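Local structure of maleate cis-trans isomerase (Pseudomonas putida, 4FQ5) at residues Lys70-Glu75 and Lys162-Leu167; Ala78-Asp83 and Leu104-Ser109; Met199-Ile204 and Val222-Leu227; Asn228-Val233 and Val241-Val246. The protein probably catalyses the cis-trans isomerisation of maleate to fumarate. The protein carries 1 engineered substitution. One frame throughout, in Å; residues are numbered along the deposited sequence.

Interaction 1 (Lys70-Glu75 and Lys162-Leu167)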
loop_
_atom_site.group_PDB
_atom_site.type_symbol
_atom_site.label_atom_id
_atom_site.label_comp_id
_atom_site.label_asym_id
_atom_site.label_seq_id
_atom_site.Cartn_x
_atom_site.Cartn_y
_atom_site.Cartn_z
ATOM N N LYS A 70 5.972 26.543 -19.157
ATOM C CA LYS A 70 4.573 26.762 -18.800
ATOM C C LYS A 70 3.650 26.537 -19.998
ATOM O O LYS A 70 2.494 26.166 -19.828
ATOM C CB LYS A 70 4.371 28.176 -18.256
ATOM C CG LYS A 70 5.160 28.492 -16.991
ATOM C CD LYS A 70 5.098 29.973 -16.654
ATOM C CE LYS A 70 3.792 30.356 -15.973
ATOM N NZ LYS A 70 3.670 29.775 -14.600
ATOM N N HIS A 71 4.166 26.771 -21.204
ATOM C CA HIS A 71 3.388 26.623 -22.431
ATOM C C HIS A 71 4.148 25.825 -23.430
ATOM O O HIS A 71 5.343 26.049 -23.636
ATOM C CB HIS A 71 2.998 27.985 -23.006
ATOM C CG HIS A 71 2.198 28.832 -22.047
ATOM N ND1 HIS A 71 0.854 28.820 -22.017
ATOM C CD2 HIS A 71 2.607 29.708 -21.038
ATOM C CE1 HIS A 71 0.421 29.654 -21.049
ATOM N NE2 HIS A 71 1.498 30.192 -20.451
ATOM N N VAL A 72 3.458 24.875 -24.056
ATOM C CA VAL A 72 4.094 23.922 -24.956
ATOM C C VAL A 72 4.175 24.530 -26.357
ATOM O O VAL A 72 3.321 24.277 -27.214
ATOM C CB VAL A 72 3.355 22.560 -24.965
ATOM C CG1 VAL A 72 4.169 21.509 -25.709
ATOM C CG2 VAL A 72 3.072 22.094 -23.537
ATOM N N THR A 73 5.203 25.357 -26.549
ATOM C CA THR A 73 5.512 25.990 -27.832
ATOM C C THR A 73 6.955 25.644 -28.176
ATOM O O THR A 73 7.734 25.295 -27.287
ATOM C CB THR A 73 5.421 27.524 -27.739
ATOM O OG1 THR A 73 6.441 28.009 -26.853
ATOM C CG2 THR A 73 4.048 27.969 -27.231
ATOM N N LYS A 74 7.320 25.746 -29.453
ATOM C CA LYS A 74 8.693 25.469 -29.878
ATOM C C LYS A 74 9.722 26.274 -29.076
ATOM O O LYS A 74 10.738 25.727 -28.641
ATOM C CB LYS A 74 8.878 25.726 -31.383
ATOM C CG LYS A 74 10.319 25.542 -31.853
ATOM C CD LYS A 74 10.695 24.070 -31.972
ATOM C CE LYS A 74 12.087 23.781 -31.423
ATOM N NZ LYS A 74 12.009 23.240 -30.030
ATOM N N GLU A 75 9.451 27.564 -28.883
ATOM C CA GLU A 75 10.357 28.456 -28.154
ATOM C C GLU A 75 10.563 27.993 -26.705
ATOM O O GLU A 75 11.698 27.950 -26.213
ATOM C CB GLU A 75 9.839 29.901 -28.194
ATOM C CG GLU A 75 10.484 30.852 -27.195
ATOM C CD GLU A 75 9.555 31.981 -26.782
ATOM O OE1 GLU A 75 9.197 32.051 -25.585
ATOM O OE2 GLU A 75 9.168 32.795 -27.649
ATOM N N LYS A 162 -1.209 21.642 -33.444
ATOM C CA LYS A 162 -1.101 20.819 -34.656
ATOM C C LYS A 162 0.321 20.684 -35.236
ATOM O O LYS A 162 0.719 19.574 -35.588
ATOM C CB LYS A 162 -2.100 21.317 -35.712
ATOM C CG LYS A 162 -2.182 20.502 -36.992
ATOM C CD LYS A 162 -3.253 21.088 -37.905
ATOM C CE LYS A 162 -3.291 20.390 -39.258
ATOM N NZ LYS A 162 -4.381 20.954 -40.103
ATOM N N PRO A 163 1.083 21.800 -35.337
ATOM C CA PRO A 163 2.464 21.725 -35.867
ATOM C C PRO A 163 3.374 20.792 -35.063
ATOM O O PRO A 163 4.129 20.011 -35.640
ATOM C CB PRO A 163 2.973 23.169 -35.734
ATOM C CG PRO A 163 1.737 24.006 -35.758
ATOM C CD PRO A 163 0.683 23.195 -35.061
ATOM N N LEU A 164 3.298 20.900 -33.741
ATOM C CA LEU A 164 4.056 20.040 -32.826
ATOM C C LEU A 164 3.669 18.574 -32.980
ATOM O O LEU A 164 4.542 17.707 -33.016
ATOM C CB LEU A 164 3.845 20.505 -31.380
ATOM C CG LEU A 164 4.943 21.328 -30.697
ATOM C CD1 LEU A 164 5.917 21.987 -31.663
ATOM C CD2 LEU A 164 4.345 22.343 -29.733
ATOM N N THR A 165 2.363 18.308 -33.081
ATOM C CA THR A 165 1.855 16.951 -33.309
ATOM C C THR A 165 2.423 16.369 -34.610
ATOM O O THR A 165 2.801 15.191 -34.670
ATOM C CB THR A 165 0.309 16.925 -33.336
ATOM O OG1 THR A 165 -0.201 17.421 -32.090
ATOM C CG2 THR A 165 -0.218 15.510 -33.565
ATOM N N GLU A 166 2.493 17.214 -35.638
ATOM C CA GLU A 166 3.051 16.833 -36.933
ATOM C C GLU A 166 4.496 16.384 -36.799
ATOM O O GLU A 166 4.883 15.363 -37.356
ATOM C CB GLU A 166 2.993 18.016 -37.892
ATOM C CG GLU A 166 2.389 17.679 -39.235
ATOM C CD GLU A 166 0.890 17.865 -39.233
ATOM O OE1 GLU A 166 0.441 19.029 -39.351
ATOM O OE2 GLU A 166 0.166 16.850 -39.122
ATOM N N LEU A 167 5.288 17.163 -36.061
ATOM C CA LEU A 167 6.687 16.826 -35.790
ATOM C C LEU A 167 6.810 15.455 -35.142
ATOM O O LEU A 167 7.667 14.661 -35.526
ATOM C CB LEU A 167 7.339 17.882 -34.887
ATOM C CG LEU A 167 8.123 19.064 -35.474
ATOM C CD1 LEU A 167 7.385 19.789 -36.596
ATOM C CD2 LEU A 167 8.482 20.043 -34.367
#
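L164 pushes one methyl, CD2, against the peptide that follows V72, and this branch makes the close approaches. The tight spot is polar on one side only: L164 CD2 lies 3.3 Å from V72 O. The same methyl reaches the valine side chain, with L164 CD2 4.1 Å from V72 CG1, and the two side chains meet at a slant. V72 keeps CG1 anti to its own backbone N (chi1 -170°), which brings that branch beside the carbonyl carbon and so onto the side where the leucine arrives. An inverse gamma turn is centred on V72, closed by a weak bond from T73 N to H71 O (3.0 Å); the turn leads straight into helix 74-81, whose N-cap is T73, its OG1 bonded to E76 N. L164 sits in the first turn of helix 162-174, and L77 and V105 pack around both V72 and L164. Toward solvent the fit slackens. T73 turns its CB away, and its nearest atom to L164 CD2 is CA, at 4.3 Å, while the partly exposed chains of K74 and L167 lie alongside without close contact, K74 reaching over to S109 instead. Inward, the V72 side chain comes within about 5 Å of the bound maleate.

Interaction 2 (Ala78-Asp83 and Leu104-Ser109). With MAE (maleic acid), chain C.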
loop_
_atom_site.group_PDB
_atom_site.type_symbol
_atom_site.label_atom_id
_atom_site.label_comp_id
_atom_site.label_asym_id
_atom_site.label_seq_id
_atom_site.Cartn_x
_atom_site.Cartn_y
_atom_site.Cartn_z
ATOM N N ALA A 78 12.526 24.534 -26.692
ATOM C CA ALA A 78 13.954 24.709 -26.980
ATOM C C ALA A 78 14.705 25.261 -25.768
ATOM O O ALA A 78 15.771 24.756 -25.410
ATOM C CB ALA A 78 14.154 25.603 -28.203
ATOM N N ARG A 79 14.136 26.280 -25.130
ATOM C CA ARG A 79 14.718 26.866 -23.921
ATOM C C ARG A 79 14.796 25.839 -22.789
ATOM O O ARG A 79 15.827 25.710 -22.126
ATOM C CB ARG A 79 13.899 28.069 -23.458
ATOM C CG ARG A 79 14.638 28.969 -22.476
ATOM C CD ARG A 79 13.755 29.363 -21.305
ATOM N NE ARG A 79 13.384 28.198 -20.494
ATOM C CZ ARG A 79 14.112 27.701 -19.494
ATOM N NH1 ARG A 79 13.677 26.638 -18.832
ATOM N NH2 ARG A 79 15.272 28.255 -19.154
ATOM N N MET A 80 13.698 25.113 -22.586
ATOM C CA MET A 80 13.615 24.090 -21.547
ATOM C C MET A 80 14.699 23.023 -21.702
ATOM O O MET A 80 15.373 22.667 -20.724
ATOM C CB MET A 80 12.231 23.436 -21.550
ATOM C CG MET A 80 11.986 22.506 -20.374
ATOM S SD MET A 80 10.533 21.456 -20.570
ATOM C CE MET A 80 10.925 20.551 -22.060
ATOM N N ASP A 81 14.867 22.520 -22.924
ATOM C CA ASP A 81 15.878 21.494 -23.194
ATOM C C ASP A 81 17.289 21.973 -22.855
ATOM O O ASP A 81 18.129 21.174 -22.463
ATOM C CB ASP A 81 15.821 21.016 -24.644
ATOM C CG ASP A 81 16.702 19.810 -24.887
ATOM O OD1 ASP A 81 16.420 18.735 -24.307
ATOM O OD2 ASP A 81 17.683 19.929 -25.655
ATOM N N GLY A 82 17.533 23.272 -23.009
ATOM C CA GLY A 82 18.809 23.884 -22.629
ATOM C C GLY A 82 19.184 23.691 -21.164
ATOM O O GLY A 82 20.358 23.746 -20.819
ATOM N N ASP A 83 18.190 23.461 -20.300
ATOM C CA ASP A 83 18.441 23.221 -18.867
ATOM C C ASP A 83 18.714 21.756 -18.536
ATOM O O ASP A 83 18.877 21.386 -17.366
ATOM C CB ASP A 83 17.266 23.726 -18.032
ATOM C CG ASP A 83 17.168 25.235 -18.021
ATOM O OD1 ASP A 83 18.160 25.918 -18.358
ATOM O OD2 ASP A 83 16.092 25.741 -17.669
ATOM N N LEU A 104 8.426 14.203 -24.014
ATOM C CA LEU A 104 8.508 13.574 -25.335
ATOM C C LEU A 104 8.695 14.589 -26.462
ATOM O O LEU A 104 9.580 14.433 -27.294
ATOM C CB LEU A 104 7.234 12.749 -25.574
ATOM C CG LEU A 104 6.726 12.026 -26.839
ATOM C CD1 LEU A 104 6.814 12.807 -28.148
ATOM C CD2 LEU A 104 7.292 10.626 -26.999
ATOM N N VAL A 105 7.852 15.617 -26.484
ATOM C CA VAL A 105 7.843 16.567 -27.592
ATOM C C VAL A 105 9.090 17.472 -27.618
ATOM O O VAL A 105 9.525 17.911 -28.681
ATOM C CB VAL A 105 6.518 17.366 -27.658
ATOM C CG1 VAL A 105 6.455 18.451 -26.586
ATOM C CG2 VAL A 105 6.314 17.944 -29.049
ATOM N N ALA A 106 9.660 17.730 -26.445
ATOM C CA ALA A 106 10.864 18.551 -26.331
ATOM C C ALA A 106 12.032 17.872 -27.037
ATOM O O ALA A 106 12.817 18.524 -27.731
ATOM C CB ALA A 106 11.196 18.790 -24.870
ATOM N N ILE A 107 12.136 16.560 -26.865
ATOM C CA ILE A 107 13.152 15.779 -27.553
ATOM C C ILE A 107 12.887 15.738 -29.063
ATOM O O ILE A 107 13.763 16.080 -29.859
ATOM C CB ILE A 107 13.260 14.351 -26.972
ATOM C CG1 ILE A 107 13.848 14.369 -25.549
ATOM C CG2 ILE A 107 14.051 13.440 -27.902
ATOM C CD1 ILE A 107 15.179 15.088 -25.401
ATOM N N MET A 108 11.679 15.338 -29.449
ATOM C CA MET A 108 11.345 15.202 -30.865
ATOM C C MET A 108 11.404 16.542 -31.622
ATOM O O MET A 108 11.796 16.574 -32.784
ATOM C CB MET A 108 10.002 14.475 -31.058
ATOM C CG MET A 108 10.008 13.026 -30.563
ATOM S SD MET A 108 8.582 12.052 -31.099
ATOM C CE MET A 108 8.957 10.438 -30.433
ATOM N N SER A 109 11.044 17.636 -30.947
ATOM C CA SER A 109 11.129 19.000 -31.497
ATOM C C SER A 109 12.523 19.418 -31.969
ATOM O O SER A 109 12.656 20.360 -32.750
ATOM C CB SER A 109 10.697 20.020 -30.441
ATOM O OG SER A 109 9.299 20.178 -30.436
HETATM C C1 MAE C . 4.705 17.602 -20.932
HETATM O O1 MAE C . 4.567 18.104 -19.805
HETATM O O2 MAE C . 3.861 16.867 -21.465
HETATM C C2 MAE C . 5.928 17.930 -21.680
HETATM C C3 MAE C . 6.367 17.263 -22.732
HETATM C C4 MAE C . 5.716 16.067 -23.313
HETATM O O3 MAE C . 5.220 16.164 -24.431
HETATM O O4 MAE C . 5.704 14.984 -22.717
#
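The M80-D81 turn of helix 74-81 faces the A106-I107 turn of helix 104-108, with D81 CA and A106 CA 6.6 Å apart. M80 reaches across: its CG is anti to the backbone N (chi1 -171°), and a bend at chi3 (59°) lays the terminal methyl on alanine. M80 CE stands only 3.3 Å from A106 CB, closer than carbons normally pack, so the exact spacing is doubtful although the pairing is clear. Beside it the D81 and I107 side chains run nearly perpendicular, with D81 OD1 4.0 Å from I107 CD1. The buried D81 carboxylate has its polar partners outside the two segments: OD2 bonds to Y114 OH and OD1, weakly, to Y101 OH. On another side of helix 104-108 its first turn meets maleate, where L104 N gives a weak bond to O4 (3.1 Å) and V105 N a weak, longer but straighter one to O3 (3.4 Å, 163°). A helix N-terminus aimed at a carboxylate probably helps to stabilise its charge. Helix 104-108 is thus packed on several sides, by helix 74-81 at A106, helix 138-149 at L104, I107 and M108, and helix 162-174 at L104, V105 and M108.

Interaction 3 (Met199-Ile204 and Val222-Leu227). With MAE (maleic acid), chain C.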
loop_
_atom_site.group_PDB
_atom_site.type_symbol
_atom_site.label_atom_id
_atom_site.label_comp_id
_atom_site.label_asym_id
_atom_site.label_seq_id
_atom_site.Cartn_x
_atom_site.Cartn_y
_atom_site.Cartn_z
ATOM N N MET A 199 -11.209 10.482 -18.856
ATOM C CA MET A 199 -12.395 9.709 -19.233
ATOM C C MET A 199 -12.964 10.136 -20.588
ATOM O O MET A 199 -13.801 9.438 -21.157
ATOM C CB MET A 199 -13.469 9.743 -18.137
ATOM C CG MET A 199 -13.090 9.009 -16.850
ATOM S SD MET A 199 -12.376 7.361 -17.067
ATOM C CE MET A 199 -13.641 6.551 -18.046
ATOM N N ASN A 200 -12.490 11.270 -21.106
ATOM C CA ASN A 200 -12.766 11.672 -22.478
ATOM C C ASN A 200 -12.022 10.812 -23.494
ATOM O O ASN A 200 -12.441 10.713 -24.641
ATOM C CB ASN A 200 -12.393 13.142 -22.713
ATOM C CG ASN A 200 -13.292 14.110 -21.971
ATOM O OD1 ASN A 200 -14.422 13.788 -21.616
ATOM N ND2 ASN A 200 -12.791 15.315 -21.741
ATOM N N LEU A 201 -10.916 10.200 -23.075
ATOM C CA LEU A 201 -10.018 9.518 -24.011
ATOM C C LEU A 201 -10.613 8.297 -24.724
ATOM O O LEU A 201 -10.361 8.121 -25.918
ATOM C CB LEU A 201 -8.667 9.181 -23.358
ATOM C CG LEU A 201 -7.791 10.371 -22.942
ATOM C CD1 LEU A 201 -6.608 9.885 -22.119
ATOM C CD2 LEU A 201 -7.310 11.162 -24.154
ATOM N N PRO A 202 -11.390 7.448 -24.008
ATOM C CA PRO A 202 -12.011 6.322 -24.705
ATOM C C PRO A 202 -12.900 6.741 -25.891
ATOM O O PRO A 202 -12.887 6.075 -26.920
ATOM C CB PRO A 202 -12.838 5.649 -23.607
ATOM C CG PRO A 202 -12.082 5.946 -22.356
ATOM C CD PRO A 202 -11.610 7.363 -22.550
ATOM N N GLY A 203 -13.638 7.838 -25.752
ATOM C CA GLY A 203 -14.513 8.325 -26.820
ATOM C C GLY A 203 -13.741 8.924 -27.985
ATOM O O GLY A 203 -14.145 8.791 -29.138
ATOM N N ILE A 204 -12.633 9.598 -27.677
ATOM C CA ILE A 204 -11.728 10.119 -28.704
ATOM C C ILE A 204 -11.157 8.965 -29.525
ATOM O O ILE A 204 -11.193 8.985 -30.760
ATOM C CB ILE A 204 -10.608 10.988 -28.077
ATOM C CG1 ILE A 204 -11.188 12.329 -27.619
ATOM C CG2 ILE A 204 -9.462 11.198 -29.060
ATOM C CD1 ILE A 204 -10.348 13.082 -26.604
ATOM N N VAL A 222 3.372 13.552 -21.692
ATOM C CA VAL A 222 3.563 13.072 -20.353
ATOM C C VAL A 222 2.738 13.905 -19.358
ATOM O O VAL A 222 2.499 13.478 -18.230
ATOM C CB VAL A 222 5.085 13.015 -20.092
ATOM C CG1 VAL A 222 5.503 13.733 -18.824
ATOM C CG2 VAL A 222 5.581 11.578 -20.162
ATOM N N GLN A 223 2.264 15.075 -19.791
ATOM C CA GLN A 223 1.375 15.891 -18.956
ATOM C C GLN A 223 -0.093 15.442 -18.986
ATOM O O GLN A 223 -0.806 15.599 -17.998
ATOM C CB GLN A 223 1.470 17.379 -19.320
ATOM C CG GLN A 223 0.621 18.315 -18.464
ATOM C CD GLN A 223 1.160 18.527 -17.059
ATOM O OE1 GLN A 223 1.531 17.575 -16.358
ATOM N NE2 GLN A 223 1.180 19.787 -16.627
ATOM N N MET A 224 -0.546 14.908 -20.115
ATOM C CA MET A 224 -1.947 14.522 -20.248
ATOM C C MET A 224 -2.192 13.203 -19.519
ATOM O O MET A 224 -1.607 12.191 -19.885
ATOM C CB MET A 224 -2.331 14.386 -21.719
ATOM C CG MET A 224 -3.798 14.056 -21.909
ATOM S SD MET A 224 -4.350 14.177 -23.613
ATOM C CE MET A 224 -3.566 12.766 -24.379
ATOM N N PRO A 225 -3.050 13.216 -18.479
ATOM C CA PRO A 225 -3.339 11.986 -17.732
ATOM C C PRO A 225 -3.996 10.942 -18.621
ATOM O O PRO A 225 -4.880 11.271 -19.415
ATOM C CB PRO A 225 -4.320 12.442 -16.640
ATOM C CG PRO A 225 -4.193 13.922 -16.575
ATOM C CD PRO A 225 -3.794 14.374 -17.949
ATOM N N SER A 226 -3.561 9.695 -18.504
ATOM C CA SER A 226 -4.133 8.639 -19.323
ATOM C C SER A 226 -4.165 7.303 -18.607
ATOM O O SER A 226 -4.906 6.409 -19.004
ATOM C CB SER A 226 -3.366 8.501 -20.640
ATOM O OG SER A 226 -2.036 8.074 -20.401
ATOM N N LEU A 227 -3.363 7.169 -17.552
ATOM C CA LEU A 227 -3.219 5.885 -16.866
ATOM C C LEU A 227 -4.557 5.227 -16.499
ATOM O O LEU A 227 -4.743 4.035 -16.726
ATOM C CB LEU A 227 -2.317 6.018 -15.634
ATOM C CG LEU A 227 -2.038 4.746 -14.823
ATOM C CD1 LEU A 227 -1.481 3.647 -15.711
ATOM C CD2 LEU A 227 -1.087 5.050 -13.673
HETATM C C1 MAE C . 4.705 17.602 -20.932
HETATM O O1 MAE C . 4.567 18.104 -19.805
HETATM O O2 MAE C . 3.861 16.867 -21.465
HETATM C C2 MAE C . 5.928 17.930 -21.680
HETATM C C3 MAE C . 6.367 17.263 -22.732
HETATM C C4 MAE C . 5.716 16.067 -23.313
HETATM O O3 MAE C . 5.220 16.164 -24.431
HETATM O O4 MAE C . 5.704 14.984 -22.717
#
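Maleate O2 is held by two successive backbone N-H groups, Q223 N at 2.9 Å and, more weakly, V222 N at 3.4 Å. The V222 N-H is shared, since it gives its stronger bond to O4 of the other carboxylate, so one peptide ties both acid groups together. These groups belong to the loop after strand 215-217 of the second parallel four-stranded sheet in this alpha/beta enzyme; V222 follows directly on A221, an engineered residue in the same loop, at the position predicted for the proton donor. The Q223 side chain bends at chi2 (73°) and is fastened at its amide, NE2 to N190 O and S37 O, and OE1 to I39 N, which should help to fix the binding peptide in place. Farther along, the loop rests on helix 201-206 through one residue, L201. Its two methyls divide the work. CD2 meets the end of M224, the two side chains lying askew, with L201 CD2 4.1 Å from M224 CE; the methionine is extended until a turn at chi3 (71°) sets its methyl there, and M224 also packs on V193. CD1 lies over the next stretch of backbone, with L201 CD1 3.5 Å from P225 O. The S226 and L227 N-H groups both bond to E44 OE2 of helix 41-52; L201 CD1 touches S226 at CB, 3.8 Å away.

Interaction 4 (Asn228-Val233 and Val241-Val246)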
loop_
_atom_site.group_PDB
_atom_site.type_symbol
_atom_site.label_atom_id
_atom_site.label_comp_id
_atom_site.label_asym_id
_atom_site.label_seq_id
_atom_site.Cartn_x
_atom_site.Cartn_y
_atom_site.Cartn_z
ATOM N N ASN A 228 -5.483 6.011 -15.960
ATOM C CA ASN A 228 -6.768 5.487 -15.505
ATOM C C ASN A 228 -7.751 5.090 -16.619
ATOM O O ASN A 228 -8.841 4.577 -16.332
ATOM C CB ASN A 228 -7.418 6.473 -14.528
ATOM C CG ASN A 228 -6.677 6.550 -13.202
ATOM O OD1 ASN A 228 -6.091 5.568 -12.750
ATOM N ND2 ASN A 228 -6.718 7.712 -12.562
ATOM N N ALA A 229 -7.364 5.311 -17.876
ATOM C CA ALA A 229 -8.189 4.932 -19.023
ATOM C C ALA A 229 -7.578 3.804 -19.848
ATOM O O ALA A 229 -8.224 3.275 -20.752
ATOM C CB ALA A 229 -8.478 6.145 -19.908
ATOM N N ILE A 230 -6.346 3.427 -19.523
ATOM C CA ILE A 230 -5.591 2.461 -20.327
ATOM C C ILE A 230 -6.263 1.089 -20.456
ATOM O O ILE A 230 -6.398 0.560 -21.570
ATOM C CB ILE A 230 -4.136 2.305 -19.818
ATOM C CG1 ILE A 230 -3.333 3.575 -20.149
ATOM C CG2 ILE A 230 -3.485 1.059 -20.411
ATOM C CD1 ILE A 230 -1.904 3.573 -19.649
ATOM N N THR A 231 -6.675 0.513 -19.328
ATOM C CA THR A 231 -7.248 -0.837 -19.338
ATOM C C THR A 231 -8.612 -0.857 -20.024
ATOM O O THR A 231 -8.913 -1.791 -20.762
ATOM C CB THR A 231 -7.344 -1.459 -17.926
ATOM O OG1 THR A 231 -8.113 -0.600 -17.072
ATOM C CG2 THR A 231 -5.964 -1.645 -17.333
ATOM N N MET A 232 -9.415 0.182 -19.780
ATOM C CA MET A 232 -10.704 0.379 -20.450
ATOM C C MET A 232 -10.543 0.389 -21.968
ATOM O O MET A 232 -11.250 -0.325 -22.676
ATOM C CB MET A 232 -11.344 1.696 -20.009
ATOM C CG MET A 232 -12.096 1.636 -18.695
ATOM S SD MET A 232 -12.465 3.294 -18.097
ATOM C CE MET A 232 -13.609 2.949 -16.756
ATOM N N VAL A 233 -9.597 1.195 -22.453
ATOM C CA VAL A 233 -9.341 1.320 -23.892
ATOM C C VAL A 233 -8.831 0.021 -24.521
ATOM O O VAL A 233 -9.213 -0.311 -25.644
ATOM C CB VAL A 233 -8.409 2.510 -24.219
ATOM C CG1 VAL A 233 -8.048 2.532 -25.700
ATOM C CG2 VAL A 233 -9.083 3.817 -23.829
ATOM N N VAL A 241 -2.377 -0.836 -25.637
ATOM C CA VAL A 241 -2.381 0.602 -25.417
ATOM C C VAL A 241 -1.164 0.971 -24.585
ATOM O O VAL A 241 -0.886 0.342 -23.558
ATOM C CB VAL A 241 -3.676 1.070 -24.724
ATOM C CG1 VAL A 241 -3.619 2.551 -24.380
ATOM C CG2 VAL A 241 -4.884 0.781 -25.602
ATOM N N ILE A 242 -0.428 1.975 -25.055
ATOM C CA ILE A 242 0.712 2.509 -24.326
ATOM C C ILE A 242 0.594 4.016 -24.227
ATOM O O ILE A 242 -0.205 4.636 -24.934
ATOM C CB ILE A 242 2.059 2.143 -24.993
ATOM C CG1 ILE A 242 2.136 2.716 -26.419
ATOM C CG2 ILE A 242 2.268 0.637 -24.954
ATOM C CD1 ILE A 242 3.442 2.425 -27.128
ATOM N N SER A 243 1.390 4.591 -23.331
ATOM C CA SER A 243 1.501 6.030 -23.194
ATOM C C SER A 243 2.971 6.343 -23.002
ATOM O O SER A 243 3.753 5.445 -22.675
ATOM C CB SER A 243 0.702 6.516 -21.986
ATOM O OG SER A 243 1.260 6.018 -20.782
ATOM N N ALA A 244 3.350 7.606 -23.205
ATOM C CA ALA A 244 4.731 8.026 -22.963
ATOM C C ALA A 244 5.157 7.670 -21.533
ATOM O O ALA A 244 6.271 7.205 -21.315
ATOM C CB ALA A 244 4.894 9.516 -23.217
ATOM N N ALA A 245 4.251 7.868 -20.575
ATOM C CA ALA A 245 4.509 7.544 -19.164
ATOM C C ALA A 245 4.737 6.052 -18.970
ATOM O O ALA A 245 5.685 5.648 -18.288
ATOM C CB ALA A 245 3.355 8.016 -18.290
ATOM N N VAL A 246 3.863 5.238 -19.569
ATOM C CA VAL A 246 3.976 3.775 -19.483
ATOM C C VAL A 246 5.263 3.262 -20.136
ATOM O O VAL A 246 5.966 2.424 -19.563
ATOM C CB VAL A 246 2.717 3.067 -20.043
ATOM C CG1 VAL A 246 3.025 1.647 -20.511
ATOM C CG2 VAL A 246 1.620 3.050 -18.990
#
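I230 and V233, one turn apart on helix 230-237, lay their branches on V241 and V246. V233 and V241 stand almost square to each other, V233 CG1 meeting V241 CG2 at 3.6 Å. I230 uses both its branches: CG2 lies 4.2 Å from V241 CG1, while the extended arm (chi2 177°) carries CD1 to V246, where I230 CD1 and V246 CG2 are 3.6 Å apart and the side chains lie antiparallel, each passing the other. The same CD1 passes 4.2 Å from S243 OG. That hydroxyl is also what positions V246: S243 is the N-cap of helix 244-255 and accepts from V246 N in a fairly straight bond (3.0 Å, 161°). With an alanine in place of S243, the V246 N-H would probably lose its capping oxygen, and the first turn of the helix, with the V246 methyl that I230 packs on, would be freer to shift. Farther out, E234 OE1 takes the V241 N-H, P202 and I205 cover V233, and T231 OG1 bonds to S270 O of a neighbouring subunit. The packing is that of a beta-alpha-beta crossover, in which helix 230-237, joining strands 215-217 and 241-243, lies against the strand it leads into.

How the interactions relate
All four contacts are buried and their cross-segment chemistry is mostly apolar; they form two clusters, one on each side of the maleate. Interactions 1 and 2 share helix 74-81 and meet where V72 CG1 packs on V105 CG1 (3.9 Å). Interactions 3 and 4 meet through S226 on S243 and V222 on A244. Interactions 2 and 3 both touch the ligand, each with successive backbone N-H groups, at a helix start in one and in an irregular loop in the other. Interaction 1 borders the pocket without bonding maleate, and its flank opens toward solvent. Interaction 4, with the largest buried area, lies farther from the site, in the packing of helix on strand.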